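Local coordinates for isochorismatase family protein family (PDB 3TXY) that is of unknown function but belongs to the isochorismatase family of cysteine-hydrolase-like proteins and is probably a hydrolase, at residues A[109-118]-A[142-152]. Sequence-based numbering, arbitrary orientation.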
loop_
_atom_site.group_PDB
_atom_site.type_symbol
_atom_site.label_atom_id
_atom_site.label_comp_id
_atom_site.label_asym_id
_atom_site.label_seq_id
_atom_site.Cartn_x
_atom_site.Cartn_y
_atom_site.Cartn_z
ATOM N N TRP A 109 -6.812 6.803 1.837
ATOM C CA TRP A 109 -7.022 5.713 0.879
ATOM C C TRP A 109 -7.399 4.428 1.536
ATOM O O TRP A 109 -8.522 3.935 1.354
ATOM C CB TRP A 109 -5.792 5.474 0.018
ATOM C CG TRP A 109 -5.415 6.599 -0.909
ATOM C CD1 TRP A 109 -5.992 7.858 -1.029
ATOM C CD2 TRP A 109 -4.267 6.620 -1.817
ATOM N NE1 TRP A 109 -5.324 8.611 -1.967
ATOM C CE2 TRP A 109 -4.273 7.929 -2.465
ATOM C CE3 TRP A 109 -3.290 5.709 -2.155
ATOM C CZ2 TRP A 109 -3.329 8.279 -3.413
ATOM C CZ3 TRP A 109 -2.340 6.070 -3.101
ATOM C CH2 TRP A 109 -2.364 7.322 -3.723
ATOM N N GLY A 110 -6.473 3.880 2.317
ATOM C CA GLY A 110 -6.646 2.574 2.908
ATOM C C GLY A 110 -7.552 2.581 4.112
ATOM O O GLY A 110 -7.696 3.602 4.798
ATOM N N ALA A 111 -8.145 1.416 4.387
ATOM C CA ALA A 111 -9.190 1.309 5.399
ATOM C C ALA A 111 -8.735 0.954 6.808
ATOM O O ALA A 111 -9.584 0.751 7.676
ATOM C CB ALA A 111 -10.275 0.325 4.943
ATOM N N PHE A 112 -7.425 0.887 7.055
ATOM C CA PHE A 112 -6.918 0.587 8.393
ATOM C C PHE A 112 -6.512 1.820 9.200
ATOM O O PHE A 112 -6.856 1.933 10.385
ATOM C CB PHE A 112 -5.737 -0.352 8.286
ATOM C CG PHE A 112 -6.108 -1.758 7.916
ATOM C CD1 PHE A 112 -6.495 -2.658 8.890
ATOM C CD2 PHE A 112 -6.019 -2.200 6.599
ATOM C CE1 PHE A 112 -6.797 -3.966 8.576
ATOM C CE2 PHE A 112 -6.319 -3.504 6.274
ATOM C CZ PHE A 112 -6.725 -4.389 7.260
ATOM N N THR A 113 -5.729 2.708 8.583
ATOM C CA THR A 113 -5.209 3.880 9.296
ATOM C C THR A 113 -6.353 4.717 9.902
ATOM O O THR A 113 -7.284 5.104 9.197
ATOM C CB THR A 113 -4.358 4.778 8.378
ATOM O OG1 THR A 113 -3.275 4.023 7.809
ATOM C CG2 THR A 113 -3.776 5.955 9.176
ATOM N N GLY A 114 -6.280 4.944 11.218
ATOM C CA GLY A 114 -7.275 5.731 11.910
ATOM C C GLY A 114 -8.653 5.106 12.013
ATOM O O GLY A 114 -9.625 5.817 12.254
ATOM N N THR A 115 -8.751 3.790 11.815
ATOM C CA THR A 115 -10.065 3.121 11.846
ATOM C C THR A 115 -10.089 1.993 12.847
ATOM O O THR A 115 -9.047 1.636 13.425
ATOM C CB THR A 115 -10.513 2.545 10.487
ATOM O OG1 THR A 115 -9.896 1.273 10.248
ATOM C CG2 THR A 115 -10.241 3.508 9.299
ATOM N N ASP A 116 -11.284 1.433 13.027
ATOM C CA ASP A 116 -11.472 0.216 13.810
ATOM C C ASP A 116 -11.559 -1.058 12.979
ATOM O O ASP A 116 -12.040 -2.070 13.468
ATOM C CB ASP A 116 -12.698 0.330 14.745
ATOM C CG ASP A 116 -14.033 0.465 14.014
ATOM O OD1 ASP A 116 -14.064 0.813 12.787
ATOM O OD2 ASP A 116 -15.076 0.242 14.697
ATOM N N LEU A 117 -11.098 -1.039 11.729
ATOM C CA LEU A 117 -11.217 -2.229 10.884
ATOM C C LEU A 117 -10.486 -3.439 11.489
ATOM O O LEU A 117 -11.058 -4.514 11.625
ATOM C CB LEU A 117 -10.708 -1.955 9.467
ATOM C CG LEU A 117 -10.733 -3.141 8.481
ATOM C CD1 LEU A 117 -12.136 -3.719 8.340
ATOM C CD2 LEU A 117 -10.217 -2.680 7.132
ATOM N N ASP A 118 -9.234 -3.268 11.856
ATOM C CA ASP A 118 -8.493 -4.399 12.401
ATOM C C ASP A 118 -9.120 -4.884 13.715
ATOM O O ASP A 118 -9.262 -6.086 13.945
ATOM C CB ASP A 118 -7.032 -4.065 12.578
ATOM C CG ASP A 118 -6.219 -5.276 12.924
ATOM O OD1 ASP A 118 -6.075 -6.163 12.050
ATOM O OD2 ASP A 118 -5.787 -5.363 14.100
ATOM N N SER A 142 -4.583 -0.289 -1.288
ATOM C CA SER A 142 -3.935 0.085 -0.024
ATOM C C SER A 142 -4.443 -0.782 1.131
ATOM O O SER A 142 -3.664 -1.207 1.997
ATOM C CB SER A 142 -4.155 1.558 0.292
ATOM O OG SER A 142 -3.291 2.396 -0.471
ATOM N N THR A 143 -5.745 -1.057 1.134
ATOM C CA THR A 143 -6.321 -1.931 2.146
ATOM C C THR A 143 -5.788 -3.358 1.975
ATOM O O THR A 143 -5.432 -4.018 2.972
ATOM C CB THR A 143 -7.869 -1.923 2.054
ATOM O OG1 THR A 143 -8.350 -0.569 2.185
ATOM C CG2 THR A 143 -8.480 -2.813 3.144
ATOM N N ALA A 144 -5.723 -3.816 0.720
ATOM C CA ALA A 144 -5.219 -5.154 0.383
ATOM C C ALA A 144 -3.752 -5.328 0.834
ATOM O O ALA A 144 -3.396 -6.315 1.489
ATOM C CB ALA A 144 -5.343 -5.400 -1.121
ATOM N N ARG A 145 -2.918 -4.356 0.481
ATOM C CA ARG A 145 -1.526 -4.373 0.894
ATOM C C ARG A 145 -1.343 -4.429 2.413
ATOM O O ARG A 145 -0.558 -5.209 2.929
ATOM C CB ARG A 145 -0.824 -3.141 0.344
ATOM C CG ARG A 145 -0.508 -3.254 -1.139
ATOM C CD ARG A 145 0.159 -1.973 -1.629
ATOM N NE ARG A 145 0.451 -1.998 -3.060
ATOM C CZ ARG A 145 1.655 -2.143 -3.612
ATOM N NH1 ARG A 145 2.750 -2.267 -2.871
ATOM N NH2 ARG A 145 1.752 -2.142 -4.936
ATOM N N GLU A 146 -2.082 -3.592 3.129
ATOM C CA GLU A 146 -1.976 -3.556 4.574
ATOM C C GLU A 146 -2.538 -4.829 5.217
ATOM O O GLU A 146 -2.002 -5.303 6.201
ATOM C CB GLU A 146 -2.655 -2.299 5.129
ATOM C CG GLU A 146 -2.470 -2.160 6.628
ATOM C CD GLU A 146 -2.582 -0.725 7.151
ATOM O OE1 GLU A 146 -2.333 -0.552 8.355
ATOM O OE2 GLU A 146 -2.909 0.220 6.396
ATOM N N ALA A 147 -3.637 -5.349 4.667
ATOM C CA ALA A 147 -4.265 -6.566 5.211
ATOM C C ALA A 147 -3.313 -7.756 5.102
ATOM O O ALA A 147 -3.143 -8.551 6.031
ATOM C CB ALA A 147 -5.563 -6.850 4.484
ATOM N N TYR A 148 -2.641 -7.834 3.962
ATOM C CA TYR A 148 -1.609 -8.842 3.740
ATOM C C TYR A 148 -0.506 -8.750 4.823
ATOM O O TYR A 148 -0.123 -9.751 5.421
ATOM C CB TYR A 148 -1.034 -8.619 2.340
ATOM C CG TYR A 148 0.266 -9.298 2.013
ATOM C CD1 TYR A 148 0.309 -10.658 1.759
ATOM C CD2 TYR A 148 1.453 -8.562 1.893
ATOM C CE1 TYR A 148 1.493 -11.280 1.422
ATOM C CE2 TYR A 148 2.642 -9.186 1.568
ATOM C CZ TYR A 148 2.651 -10.543 1.335
ATOM O OH TYR A 148 3.825 -11.161 0.994
ATOM N N GLU A 149 -0.004 -7.544 5.073
ATOM C CA GLU A 149 1.064 -7.361 6.074
ATOM C C GLU A 149 0.596 -7.694 7.483
ATOM O O GLU A 149 1.412 -8.079 8.343
ATOM C CB GLU A 149 1.595 -5.929 6.032
ATOM C CG GLU A 149 2.262 -5.658 4.703
ATOM C CD GLU A 149 3.206 -4.490 4.719
ATOM O OE1 GLU A 149 3.522 -3.945 5.801
ATOM O OE2 GLU A 149 3.672 -4.159 3.609
ATOM N N ASN A 150 -0.715 -7.575 7.686
ATOM C CA ASN A 150 -1.357 -7.908 8.946
ATOM C C ASN A 150 -1.847 -9.358 9.014
ATOM O O ASN A 150 -2.586 -9.732 9.935
ATOM C CB ASN A 150 -2.463 -6.890 9.244
ATOM C CG ASN A 150 -1.891 -5.601 9.787
ATOM O OD1 ASN A 150 -1.743 -5.438 10.992
ATOM N ND2 ASN A 150 -1.449 -4.745 8.912
ATOM N N ASN A 151 -1.379 -10.168 8.075
ATOM C CA ASN A 151 -1.515 -11.627 8.131
ATOM C C ASN A 151 -2.911 -12.132 7.855
ATOM O O ASN A 151 -3.262 -13.242 8.273
ATOM C CB ASN A 151 -1.022 -12.199 9.471
ATOM C CG ASN A 151 -0.680 -13.680 9.401
ATOM O OD1 ASN A 151 -0.031 -14.132 8.464
ATOM N ND2 ASN A 151 -1.116 -14.446 10.417
ATOM N N TYR A 152 -3.698 -11.341 7.127
ATOM C CA TYR A 152 -5.009 -11.786 6.633
ATOM C C TYR A 152 -4.854 -12.426 5.265
ATOM O O TYR A 152 -4.046 -11.964 4.441
ATOM C CB TYR A 152 -5.973 -10.602 6.502
ATOM C CG TYR A 152 -6.360 -10.013 7.843
ATOM C CD1 TYR A 152 -7.335 -10.614 8.632
ATOM C CD2 TYR A 152 -5.767 -8.843 8.314
ATOM C CE1 TYR A 152 -7.670 -10.091 9.883
ATOM C CE2 TYR A 152 -6.121 -8.297 9.544
ATOM C CZ TYR A 152 -7.063 -8.931 10.331
ATOM O OH TYR A 152 -7.401 -8.399 11.562
HETATM O O HOH W 1 -4.971 1.890 5.758
HETATM O O HOH W 2 -2.380 1.814 9.278
#
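Gly110 and Thr143 bring the backbones closest, CA to CA 4.6 Å, where the loop between strand 102-106 and helix 117-123 runs past helix 136-149 in the parallel-sheet alpha/beta fold of the isochorismatase family. At this crossing Ala111 N donates to Thr143 OG1 over 3.0 Å, bent to 142° at the hydrogen; the same hydroxyl also bonds to Gly139 O in its own helix. Phe112 points toward the helix further along. Thr143 O lies at the edge of its ring, close to the ring plane, 3.5 Å from Phe112 CE2, and CE2 also lies 3.9 Å from Ala147 CB, while Leu117 CD2 sits over the centre of one face. Glu146, its CG anti to the backbone N and the chain extended beyond, runs alongside the Phe112 side chain, pointing the opposite way, with CD 3.4 Å from Phe112 CB; carboxylate and ring planes are 32° apart. The carboxylate is held by two waters: one donates a hydrogen bond to OE2 and accepts from Phe112 N, the other donates to both OE1 and Thr113 OG1. Thr113 OG1 and Gly110 N also bond to Glu149 of the second subunit, so the loop is part of the dimer interface. Helix 136-149 ends in a Schellman motif, with Asn151 at C-prime and Tyr152 N bonded to Ala147 O. The Tyr152 OH donates to Asp118 OD1 at 2.6 Å, arriving from above the carboxylate plane, while Asp118 OD2 forms a salt bridge with Arg122 NH1.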